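Local coordinates for protein ribosomal RNA small subunit methyltransferase Nep1 (Archaeoglobus fulgidus, PDB 3O7B) that probably methylates N1 of a specific pseudouridine in 16S ribosomal RNA during ribosome biogenesis, working as a homodimer with S-adenosyl-L-methionine as methyl donor, at residues 87-91 against 194-198; 92-97 against 224-229; 100-105 against 235-240. All blocks are in the same frame, centred on the assembly; numbering follows the deposited sequence.

Interaction 1: residues 87-91 against 194-198; sequences PDIVH and GAFPH. With SAH (S-adenosyl-L-homocysteine), chain C.
Ile89 lies across Pro197 at about a right angle, and the end of its side chain does the touching: CD1 sits 3.5 Å from Pro197 N and also meets CB and CD of the proline ring. The other branch meets Ala195. With CG2 anti to the backbone N and CG1 turned back beside that nitrogen (chi1 -64°), the residue forks, CD1 reaching the proline while CG2 rests 3.8 Å from Ala195 C. One residue thus covers the loop from Ala195 to Pro197. Val90 adds a smaller apolar touch, its CB meeting Ala195 CB at 4.0 Å.

A single water bridges the segments. It accepts from Val90 N at 3.1 Å and donates to Ala195 O at 2.8 Å, so a helix amide is paired with a loop carbonyl.

The far side of the same loop faces S-adenosyl-L-homocysteine. Gly194 N gives a nearly straight hydrogen bond to the ribose O2' (2.9 Å, 168°). Phe196 points away from the helix, its ring lying obliquely to CG of the ligand, with CE1 3.8 Å from that atom. Here is a worked case of a cofactor loop pressed between its ligand and a helix: the loop after strand 189-194 forms part of the S-adenosyl-L-homocysteine pocket of this SPOUT methyltransferase.

Further out, Asp88 forms a salt bridge with Arg86, a predicted rRNA-contacting residue whose side chain also touches Pro197. Helix 87-98 packs here through Val90 on Phe32 and Ala35 of strand 28-35, the neighbour of strand 189-194 in the sheet, and Ala195 joins the same strand by backbone hydrogen bonding with Leu33.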
loop_
_atom_site.group_PDB
_atom_site.type_symbol
_atom_site.label_atom_id
_atom_site.label_comp_id
_atom_site.label_asym_id
_atom_site.label_seq_id
_atom_site.Cartn_x
_atom_site.Cartn_y
_atom_site.Cartn_z
ATOM N N PRO A 87 5.549 -8.863 -6.235
ATOM C CA PRO A 87 5.202 -9.069 -4.824
ATOM C C PRO A 87 4.671 -7.800 -4.152
ATOM O O PRO A 87 4.070 -7.895 -3.075
ATOM C CB PRO A 87 6.521 -9.525 -4.184
ATOM C CG PRO A 87 7.607 -9.043 -5.125
ATOM C CD PRO A 87 6.999 -8.982 -6.495
ATOM N N ASP A 88 4.851 -6.650 -4.802
ATOM C CA ASP A 88 4.341 -5.388 -4.240
ATOM C C ASP A 88 2.829 -5.412 -4.106
ATOM O O ASP A 88 2.252 -4.789 -3.200
ATOM C CB ASP A 88 4.739 -4.208 -5.123
ATOM C CG ASP A 88 4.337 -4.408 -6.566
ATOM O OD1 ASP A 88 4.981 -5.269 -7.215
ATOM O OD2 ASP A 88 3.402 -3.720 -7.033
ATOM N N ILE A 89 2.153 -6.133 -5.002
ATOM C CA ILE A 89 0.699 -6.090 -4.985
ATOM C C ILE A 89 0.147 -6.726 -3.705
ATOM O O ILE A 89 -0.637 -6.113 -2.960
ATOM C CB ILE A 89 0.083 -6.758 -6.232
ATOM C CG1 ILE A 89 0.485 -5.976 -7.479
ATOM C CG2 ILE A 89 -1.436 -6.859 -6.108
ATOM C CD1 ILE A 89 0.184 -6.713 -8.789
ATOM N N VAL A 90 0.568 -7.956 -3.423
ATOM C CA VAL A 90 0.055 -8.611 -2.236
ATOM C C VAL A 90 0.585 -7.935 -0.955
ATOM O O VAL A 90 -0.110 -7.905 0.049
ATOM C CB VAL A 90 0.308 -10.161 -2.270
ATOM C CG1 VAL A 90 1.759 -10.503 -2.037
ATOM C CG2 VAL A 90 -0.588 -10.875 -1.270
ATOM N N HIS A 91 1.786 -7.362 -1.019
ATOM C CA HIS A 91 2.328 -6.606 0.131
ATOM C C HIS A 91 1.342 -5.549 0.594
ATOM O O HIS A 91 0.973 -5.510 1.767
ATOM C CB HIS A 91 3.646 -5.948 -0.263
ATOM C CG HIS A 91 4.262 -5.122 0.828
ATOM N ND1 HIS A 91 4.841 -3.895 0.582
ATOM C CD2 HIS A 91 4.359 -5.334 2.161
ATOM C CE1 HIS A 91 5.285 -3.390 1.720
ATOM N NE2 HIS A 91 5.012 -4.244 2.694
ATOM N N GLY A 194 -7.922 -11.357 -6.533
ATOM C CA GLY A 194 -6.668 -11.616 -7.221
ATOM C C GLY A 194 -5.581 -10.649 -6.772
ATOM O O GLY A 194 -5.880 -9.451 -6.502
ATOM N N ALA A 195 -4.349 -11.142 -6.715
ATOM C CA ALA A 195 -3.198 -10.323 -6.321
ATOM C C ALA A 195 -2.079 -10.386 -7.361
ATOM O O ALA A 195 -0.910 -10.531 -7.027
ATOM C CB ALA A 195 -2.694 -10.727 -4.916
ATOM N N PHE A 196 -2.469 -10.303 -8.629
ATOM C CA PHE A 196 -1.533 -10.347 -9.753
ATOM C C PHE A 196 -1.900 -9.169 -10.668
ATOM O O PHE A 196 -3.015 -8.672 -10.614
ATOM C CB PHE A 196 -1.643 -11.695 -10.503
ATOM C CG PHE A 196 -3.043 -12.045 -10.916
ATOM C CD1 PHE A 196 -3.536 -11.666 -12.165
ATOM C CD2 PHE A 196 -3.902 -12.708 -10.041
ATOM C CE1 PHE A 196 -4.851 -11.981 -12.536
ATOM C CE2 PHE A 196 -5.213 -13.019 -10.406
ATOM C CZ PHE A 196 -5.695 -12.648 -11.651
ATOM N N PRO A 197 -0.944 -8.685 -11.475
ATOM C CA PRO A 197 -1.209 -7.439 -12.214
ATOM C C PRO A 197 -1.996 -7.514 -13.531
ATOM O O PRO A 197 -2.643 -6.535 -13.915
ATOM C CB PRO A 197 0.198 -6.911 -12.504
ATOM C CG PRO A 197 1.035 -8.107 -12.562
ATOM C CD PRO A 197 0.445 -9.135 -11.630
ATOM N N HIS A 198 -1.913 -8.650 -14.224
ATOM C CA HIS A 198 -2.457 -8.768 -15.591
ATOM C C HIS A 198 -3.030 -10.142 -15.822
ATOM O O HIS A 198 -2.648 -11.098 -15.152
ATOM C CB HIS A 198 -1.381 -8.555 -16.660
ATOM C CG HIS A 198 -0.658 -7.256 -16.552
ATOM N ND1 HIS A 198 -1.251 -6.053 -16.856
ATOM C CD2 HIS A 198 0.614 -6.977 -16.184
ATOM C CE1 HIS A 198 -0.373 -5.082 -16.672
ATOM N NE2 HIS A 198 0.764 -5.615 -16.264
HETATM N N SAH C . -8.079 -9.453 -14.360
HETATM C CA SAH C . -7.430 -8.122 -14.176
HETATM C CB SAH C . -6.052 -8.308 -13.554
HETATM C CG SAH C . -6.094 -8.452 -12.035
HETATM S SD SAH C . -6.868 -7.031 -11.204
HETATM C C SAH C . -7.331 -7.343 -15.484
HETATM O O SAH C . -7.856 -7.777 -16.512
HETATM C "C5'" SAH C . -6.823 -7.507 -9.455
HETATM C "C4'" SAH C . -8.068 -8.149 -8.852
HETATM O "O4'" SAH C . -9.044 -7.183 -8.505
HETATM C "C3'" SAH C . -8.815 -9.093 -9.776
HETATM O "O3'" SAH C . -8.179 -10.343 -9.870
HETATM C "C2'" SAH C . -10.162 -9.157 -9.104
HETATM O "O2'" SAH C . -10.120 -10.037 -7.976
HETATM C "C1'" SAH C . -10.345 -7.741 -8.589
HETATM N N9 SAH C . -11.144 -6.831 -9.452
HETATM C C8 SAH C . -10.679 -5.989 -10.437
HETATM N N7 SAH C . -11.735 -5.302 -10.948
HETATM C C5 SAH C . -12.849 -5.672 -10.283
HETATM C C6 SAH C . -14.184 -5.301 -10.391
HETATM N N6 SAH C . -14.585 -4.390 -11.293
HETATM N N1 SAH C . -15.115 -5.865 -9.552
HETATM C C2 SAH C . -14.739 -6.818 -8.623
HETATM N N3 SAH C . -13.416 -7.186 -8.527
HETATM C C4 SAH C . -12.490 -6.638 -9.344
HETATM O O HOH W 1 1.413 -10.000 -5.551
#

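Interaction 2: residues 92-97 against 224-229; sequences QCLLLL and SLYVTS. With SAH (S-adenosyl-L-homocysteine), chain C.
Cys93 SG fits against the first turn of helix 224-239, 3.6 Å from Ser224 C and 3.7 Å from Ser224 CB. Swung beside its own backbone N (chi1 -69°), the sulfur is directed at the neighbouring backbone, and it also lies 3.4 Å from Thr228 OG1. The segments 92-97 and 224-229 run nearly parallel, with axes 9.2 Å apart and crossing at -18°.

Apolar packing continues beside the sulfur and farther along the helices. Leu225 extends CD1 to the backbone of Gln92, 3.8 Å from its O, and to Gln92 CB. One turn on, Leu96 has CG anti to the backbone N (chi1 173°), which carries CD2 over to Ser229, 3.7 Å from both its CA and CB. The small serine lets the leucine methyl settle directly on the helix backbone.

The polar groups are largely served within a helix or beyond the pair. Thr228 OG1 donates to Ser224 O at 2.8 Å from above the carbonyl plane, while Thr228 N reaches the same oxygen from the opposite face; two donors therefore grip it. Ser224 OG bonds to Gly194 O, Gln92 NE2 to Arg127 O of the second subunit, and Ser229 OG to Ser229 OG of that subunit.

Val227 turns from this interface to the ligand, its CG2 packing on the adenine at N9, 3.5 Å away, whereas Ser224 lies between Cys93 and C5' of S-adenosyl-L-homocysteine.

The general lesson is that small and polar residues can line a close helix pair in a protein interior once their hydroxyls are paid for elsewhere. The clear side-chain bonds to other elements lead outward: Ser224 ties helix 224-239 to the end of strand 189-194, and Gln92 and Ser229 reach the second subunit.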
loop_
_atom_site.group_PDB
_atom_site.type_symbol
_atom_site.label_atom_id
_atom_site.label_comp_id
_atom_site.label_asym_id
_atom_site.label_seq_id
_atom_site.Cartn_x
_atom_site.Cartn_y
_atom_site.Cartn_z
ATOM N N GLN A 92 0.892 -4.711 -0.345
ATOM C CA GLN A 92 0.085 -3.565 0.048
ATOM C C GLN A 92 -1.297 -4.003 0.483
ATOM O O GLN A 92 -1.880 -3.444 1.416
ATOM C CB GLN A 92 0.017 -2.571 -1.110
ATOM C CG GLN A 92 1.409 -2.008 -1.489
ATOM C CD GLN A 92 1.541 -1.556 -2.933
ATOM O OE1 GLN A 92 0.587 -1.610 -3.717
ATOM N NE2 GLN A 92 2.745 -1.107 -3.297
ATOM N N CYS A 93 -1.843 -5.029 -0.179
ATOM C CA CYS A 93 -3.156 -5.506 0.190
ATOM C C CYS A 93 -3.157 -6.110 1.576
ATOM O O CYS A 93 -4.074 -5.889 2.355
ATOM C CB CYS A 93 -3.649 -6.557 -0.812
ATOM S SG CYS A 93 -4.014 -5.901 -2.460
ATOM N N LEU A 94 -2.104 -6.868 1.876
ATOM C CA LEU A 94 -1.982 -7.453 3.213
ATOM C C LEU A 94 -1.821 -6.374 4.277
ATOM O O LEU A 94 -2.380 -6.483 5.359
ATOM C CB LEU A 94 -0.779 -8.388 3.296
ATOM C CG LEU A 94 -0.971 -9.756 2.637
ATOM C CD1 LEU A 94 0.396 -10.399 2.490
ATOM C CD2 LEU A 94 -1.928 -10.599 3.469
ATOM N N LEU A 95 -1.026 -5.339 3.975
ATOM C CA LEU A 95 -0.863 -4.271 4.975
ATOM C C LEU A 95 -2.201 -3.662 5.335
ATOM O O LEU A 95 -2.546 -3.526 6.502
ATOM C CB LEU A 95 0.089 -3.181 4.482
ATOM C CG LEU A 95 1.571 -3.515 4.406
ATOM C CD1 LEU A 95 2.345 -2.271 3.944
ATOM C CD2 LEU A 95 2.107 -4.043 5.730
ATOM N N LEU A 96 -2.984 -3.297 4.325
ATOM C CA LEU A 96 -4.264 -2.671 4.581
ATOM C C LEU A 96 -5.196 -3.600 5.350
ATOM O O LEU A 96 -5.819 -3.210 6.328
ATOM C CB LEU A 96 -4.919 -2.228 3.280
ATOM C CG LEU A 96 -6.346 -1.709 3.404
ATOM C CD1 LEU A 96 -6.440 -0.560 4.450
ATOM C CD2 LEU A 96 -6.810 -1.242 2.066
ATOM N N LEU A 97 -5.323 -4.830 4.861
ATOM C CA LEU A 97 -6.236 -5.763 5.487
ATOM C C LEU A 97 -5.890 -5.997 6.963
ATOM O O LEU A 97 -6.767 -5.953 7.833
ATOM C CB LEU A 97 -6.203 -7.089 4.709
ATOM C CG LEU A 97 -7.227 -8.096 5.221
ATOM C CD1 LEU A 97 -8.674 -7.620 4.990
ATOM C CD2 LEU A 97 -7.005 -9.425 4.539
ATOM N N SER A 224 -5.972 -4.447 -7.290
ATOM C CA SER A 224 -6.142 -5.298 -6.121
ATOM C C SER A 224 -6.284 -4.491 -4.830
ATOM O O SER A 224 -7.106 -4.793 -3.989
ATOM C CB SER A 224 -4.950 -6.237 -5.983
ATOM O OG SER A 224 -4.836 -7.081 -7.128
ATOM N N LEU A 225 -5.471 -3.434 -4.702
ATOM C CA LEU A 225 -5.499 -2.607 -3.491
ATOM C C LEU A 225 -6.839 -1.896 -3.327
ATOM O O LEU A 225 -7.410 -1.854 -2.233
ATOM C CB LEU A 225 -4.349 -1.613 -3.540
ATOM C CG LEU A 225 -4.181 -0.707 -2.304
ATOM C CD1 LEU A 225 -3.987 -1.481 -1.026
ATOM C CD2 LEU A 225 -2.996 0.241 -2.540
ATOM N N TYR A 226 -7.357 -1.356 -4.429
ATOM C CA TYR A 226 -8.640 -0.694 -4.358
ATOM C C TYR A 226 -9.786 -1.666 -4.005
ATOM O O TYR A 226 -10.640 -1.371 -3.180
ATOM C CB TYR A 226 -8.938 0.062 -5.666
ATOM C CG TYR A 226 -10.277 0.726 -5.606
ATOM C CD1 TYR A 226 -10.444 1.949 -4.921
ATOM C CD2 TYR A 226 -11.393 0.120 -6.166
ATOM C CE1 TYR A 226 -11.707 2.548 -4.832
ATOM C CE2 TYR A 226 -12.657 0.711 -6.088
ATOM C CZ TYR A 226 -12.803 1.924 -5.418
ATOM O OH TYR A 226 -14.061 2.492 -5.356
ATOM N N VAL A 227 -9.773 -2.845 -4.629
ATOM C CA VAL A 227 -10.791 -3.858 -4.349
ATOM C C VAL A 227 -10.710 -4.310 -2.893
ATOM O O VAL A 227 -11.716 -4.393 -2.200
ATOM C CB VAL A 227 -10.639 -5.054 -5.309
ATOM C CG1 VAL A 227 -11.591 -6.170 -4.914
ATOM C CG2 VAL A 227 -10.940 -4.605 -6.743
ATOM N N THR A 228 -9.487 -4.525 -2.413
ATOM C CA THR A 228 -9.295 -4.862 -1.000
ATOM C C THR A 228 -9.895 -3.785 -0.091
ATOM O O THR A 228 -10.611 -4.076 0.857
ATOM C CB THR A 228 -7.805 -5.058 -0.670
ATOM O OG1 THR A 228 -7.273 -6.118 -1.488
ATOM C CG2 THR A 228 -7.613 -5.438 0.786
ATOM N N SER A 229 -9.580 -2.528 -0.408
ATOM C CA SER A 229 -10.095 -1.403 0.373
ATOM C C SER A 229 -11.626 -1.351 0.386
ATOM O O SER A 229 -12.261 -1.250 1.448
ATOM C CB SER A 229 -9.524 -0.112 -0.209
ATOM O OG SER A 229 -10.068 1.017 0.472
HETATM N N SAH C . -8.079 -9.453 -14.360
HETATM C CA SAH C . -7.430 -8.122 -14.176
HETATM C CB SAH C . -6.052 -8.308 -13.554
HETATM C CG SAH C . -6.094 -8.452 -12.035
HETATM S SD SAH C . -6.868 -7.031 -11.204
HETATM C C SAH C . -7.331 -7.343 -15.484
HETATM O O SAH C . -7.856 -7.777 -16.512
HETATM C "C5'" SAH C . -6.823 -7.507 -9.455
HETATM C "C4'" SAH C . -8.068 -8.149 -8.852
HETATM O "O4'" SAH C . -9.044 -7.183 -8.505
HETATM C "C3'" SAH C . -8.815 -9.093 -9.776
HETATM O "O3'" SAH C . -8.179 -10.343 -9.870
HETATM C "C2'" SAH C . -10.162 -9.157 -9.104
HETATM O "O2'" SAH C . -10.120 -10.037 -7.976
HETATM C "C1'" SAH C . -10.345 -7.741 -8.589
HETATM N N9 SAH C . -11.144 -6.831 -9.452
HETATM C C8 SAH C . -10.679 -5.989 -10.437
HETATM N N7 SAH C . -11.735 -5.302 -10.948
HETATM C C5 SAH C . -12.849 -5.672 -10.283
HETATM C C6 SAH C . -14.184 -5.301 -10.391
HETATM N N6 SAH C . -14.585 -4.390 -11.293
HETATM N N1 SAH C . -15.115 -5.865 -9.552
HETATM C C2 SAH C . -14.739 -6.818 -8.623
HETATM N N3 SAH C . -13.416 -7.186 -8.527
HETATM C C4 SAH C . -12.490 -6.638 -9.344
#

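Interaction 3: residues 100-105 against 235-240; sequences SPLRDF and YERVRA
The turn leading from helix 87-98 into strand 105-111 opens with an ST turn, Ser100 OG accepting from Leu102 N, and it packs on the last turns of helix 224-239. The same hydroxyl donates to Glu236 OE2 at 2.6 Å, on the anti lone pair; the other carboxylate oxygen of Glu236 is bonded to Tyr226 OH of the second subunit. Leu102 crosses Tyr235 at about a right angle, bringing CD2 within 3.5 Å of CE2. Phe105 meets the tyrosine ring obliquely, CD2 lying 3.8 Å from CE2, with the planes almost perpendicular (89°).

Asp104 has two partners. Its CG is turned between the backbone N and the carbonyl carbon (chi1 77°), from where OD1 accepts from Tyr235 OH at 2.8 Å, met from above the carboxylate plane, and OD2 forms a salt bridge with Arg239. Replacing Asp104 by alanine is likely to leave Tyr235 OH without this acceptor and the Arg239 charge without its carboxylate mate. Arg239 NH1 also bonds to Gly187 O. The guanidinium grips side-on, NE and NH2 each 3.2 Å from Asp104 OD2, with NE on the syn lone pair, and Arg239 CD lies over one face of the Tyr235 ring.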
loop_
_atom_site.group_PDB
_atom_site.type_symbol
_atom_site.label_atom_id
_atom_site.label_comp_id
_atom_site.label_asym_id
_atom_site.label_seq_id
_atom_site.Cartn_x
_atom_site.Cartn_y
_atom_site.Cartn_z
ATOM N N SER A 100 -6.904 -3.522 9.736
ATOM C CA SER A 100 -8.303 -3.465 10.178
ATOM C C SER A 100 -8.408 -3.724 11.682
ATOM O O SER A 100 -7.730 -4.608 12.212
ATOM C CB SER A 100 -9.153 -4.509 9.439
ATOM O OG SER A 100 -10.470 -4.549 9.988
ATOM N N PRO A 101 -9.288 -2.975 12.375
ATOM C CA PRO A 101 -9.497 -3.300 13.790
ATOM C C PRO A 101 -10.370 -4.550 14.015
ATOM O O PRO A 101 -10.478 -5.034 15.139
ATOM C CB PRO A 101 -10.198 -2.053 14.328
ATOM C CG PRO A 101 -10.971 -1.563 13.191
ATOM C CD PRO A 101 -10.093 -1.815 11.960
ATOM N N LEU A 102 -10.972 -5.064 12.950
ATOM C CA LEU A 102 -11.840 -6.231 13.059
ATOM C C LEU A 102 -10.990 -7.493 12.985
ATOM O O LEU A 102 -10.215 -7.670 12.041
ATOM C CB LEU A 102 -12.884 -6.186 11.949
ATOM C CG LEU A 102 -14.026 -7.194 11.896
ATOM C CD1 LEU A 102 -14.707 -7.383 13.250
ATOM C CD2 LEU A 102 -15.031 -6.729 10.866
ATOM N N ARG A 103 -11.133 -8.364 13.979
ATOM C CA ARG A 103 -10.243 -9.514 14.134
ATOM C C ARG A 103 -10.943 -10.867 13.902
ATOM O O ARG A 103 -10.391 -11.908 14.248
ATOM C CB ARG A 103 -9.550 -9.468 15.519
ATOM C CG ARG A 103 -8.846 -8.144 15.837
ATOM C CD ARG A 103 -7.386 -8.153 15.399
ATOM N NE ARG A 103 -7.020 -6.928 14.701
ATOM C CZ ARG A 103 -5.774 -6.501 14.497
ATOM N NH1 ARG A 103 -5.578 -5.372 13.832
ATOM N NH2 ARG A 103 -4.726 -7.186 14.958
ATOM N N ASP A 104 -12.122 -10.848 13.273
ATOM C CA ASP A 104 -12.989 -12.037 13.099
ATOM C C ASP A 104 -12.761 -12.777 11.783
ATOM O O ASP A 104 -13.664 -13.457 11.254
ATOM C CB ASP A 104 -14.474 -11.635 13.183
ATOM C CG ASP A 104 -14.986 -10.969 11.904
ATOM O OD1 ASP A 104 -14.177 -10.326 11.203
ATOM O OD2 ASP A 104 -16.195 -11.104 11.591
ATOM N N PHE A 105 -11.572 -12.612 11.225
ATOM C CA PHE A 105 -11.248 -13.316 10.002
ATOM C C PHE A 105 -9.824 -13.842 9.982
ATOM O O PHE A 105 -8.924 -13.343 10.673
ATOM C CB PHE A 105 -11.552 -12.460 8.759
ATOM C CG PHE A 105 -10.759 -11.168 8.675
ATOM C CD1 PHE A 105 -9.494 -11.150 8.097
ATOM C CD2 PHE A 105 -11.319 -9.967 9.113
ATOM C CE1 PHE A 105 -8.780 -9.951 7.990
ATOM C CE2 PHE A 105 -10.620 -8.763 9.003
ATOM C CZ PHE A 105 -9.346 -8.758 8.456
ATOM N N TYR A 235 -17.253 -4.987 4.403
ATOM C CA TYR A 235 -17.176 -6.047 5.395
ATOM C C TYR A 235 -17.296 -5.498 6.807
ATOM O O TYR A 235 -18.072 -6.001 7.623
ATOM C CB TYR A 235 -15.868 -6.802 5.186
ATOM C CG TYR A 235 -15.651 -7.978 6.086
ATOM C CD1 TYR A 235 -16.021 -9.265 5.687
ATOM C CD2 TYR A 235 -15.022 -7.819 7.315
ATOM C CE1 TYR A 235 -15.783 -10.364 6.517
ATOM C CE2 TYR A 235 -14.784 -8.893 8.152
ATOM C CZ TYR A 235 -15.163 -10.163 7.753
ATOM O OH TYR A 235 -14.928 -11.218 8.619
ATOM N N GLU A 236 -16.533 -4.449 7.102
ATOM C CA GLU A 236 -16.599 -3.810 8.413
ATOM C C GLU A 236 -17.970 -3.176 8.680
ATOM O O GLU A 236 -18.472 -3.276 9.795
ATOM C CB GLU A 236 -15.506 -2.752 8.547
ATOM C CG GLU A 236 -14.121 -3.302 8.568
ATOM C CD GLU A 236 -13.077 -2.224 8.727
ATOM O OE1 GLU A 236 -13.398 -1.048 8.465
ATOM O OE2 GLU A 236 -11.949 -2.566 9.108
ATOM N N ARG A 237 -18.560 -2.535 7.667
ATOM C CA ARG A 237 -19.914 -1.947 7.813
ATOM C C ARG A 237 -20.905 -2.964 8.362
ATOM O O ARG A 237 -21.668 -2.676 9.298
ATOM C CB ARG A 237 -20.460 -1.446 6.480
ATOM C CG ARG A 237 -19.921 -0.124 5.987
ATOM C CD ARG A 237 -20.880 0.468 4.948
ATOM N NE ARG A 237 -20.182 0.828 3.718
ATOM C CZ ARG A 237 -20.769 1.016 2.534
ATOM N NH1 ARG A 237 -22.086 0.874 2.400
ATOM N NH2 ARG A 237 -20.035 1.333 1.473
ATOM N N VAL A 238 -20.895 -4.151 7.764
ATOM C CA VAL A 238 -21.836 -5.214 8.110
ATOM C C VAL A 238 -21.498 -5.881 9.441
ATOM O O VAL A 238 -22.399 -6.155 10.240
ATOM C CB VAL A 238 -21.893 -6.296 6.975
ATOM C CG1 VAL A 238 -22.637 -7.550 7.423
ATOM C CG2 VAL A 238 -22.512 -5.729 5.705
ATOM N N ARG A 239 -20.205 -6.111 9.687
ATOM C CA ARG A 239 -19.749 -7.106 10.675
ATOM C C ARG A 239 -19.147 -6.591 11.969
ATOM O O ARG A 239 -19.181 -7.290 12.990
ATOM C CB ARG A 239 -18.795 -8.106 10.028
ATOM C CG ARG A 239 -19.502 -8.984 9.020
ATOM C CD ARG A 239 -18.538 -9.778 8.206
ATOM N NE ARG A 239 -17.941 -10.874 8.963
ATOM C CZ ARG A 239 -18.343 -12.141 8.899
ATOM N NH1 ARG A 239 -19.364 -12.484 8.115
ATOM N NH2 ARG A 239 -17.724 -13.067 9.624
ATOM N N ALA A 240 -18.591 -5.385 11.937
ATOM C CA ALA A 240 -17.997 -4.793 13.138
ATOM C C ALA A 240 -19.007 -4.473 14.257
ATOM O O ALA A 240 -18.691 -4.707 15.429
ATOM C CB ALA A 240 -17.151 -3.557 12.787
#

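In the fold
Helix 87-98 is shared by interactions 1 and 2, helix 224-239 by interactions 2 and 3. Interactions 1 and 2 are buried and both touch the bound S-adenosyl-L-homocysteine; they meet directly through Ser224, whose OG bonds to Gly194 O. Interaction 3 lies farther out and is partly exposed, joined to interaction 2 by Leu97 against Phe105. The chemistry changes with position: a water and apolar tips in the first, close helix packing with a sulfur in the second, direct charged and hydroxyl bonds in the third. Each also reaches the second subunit.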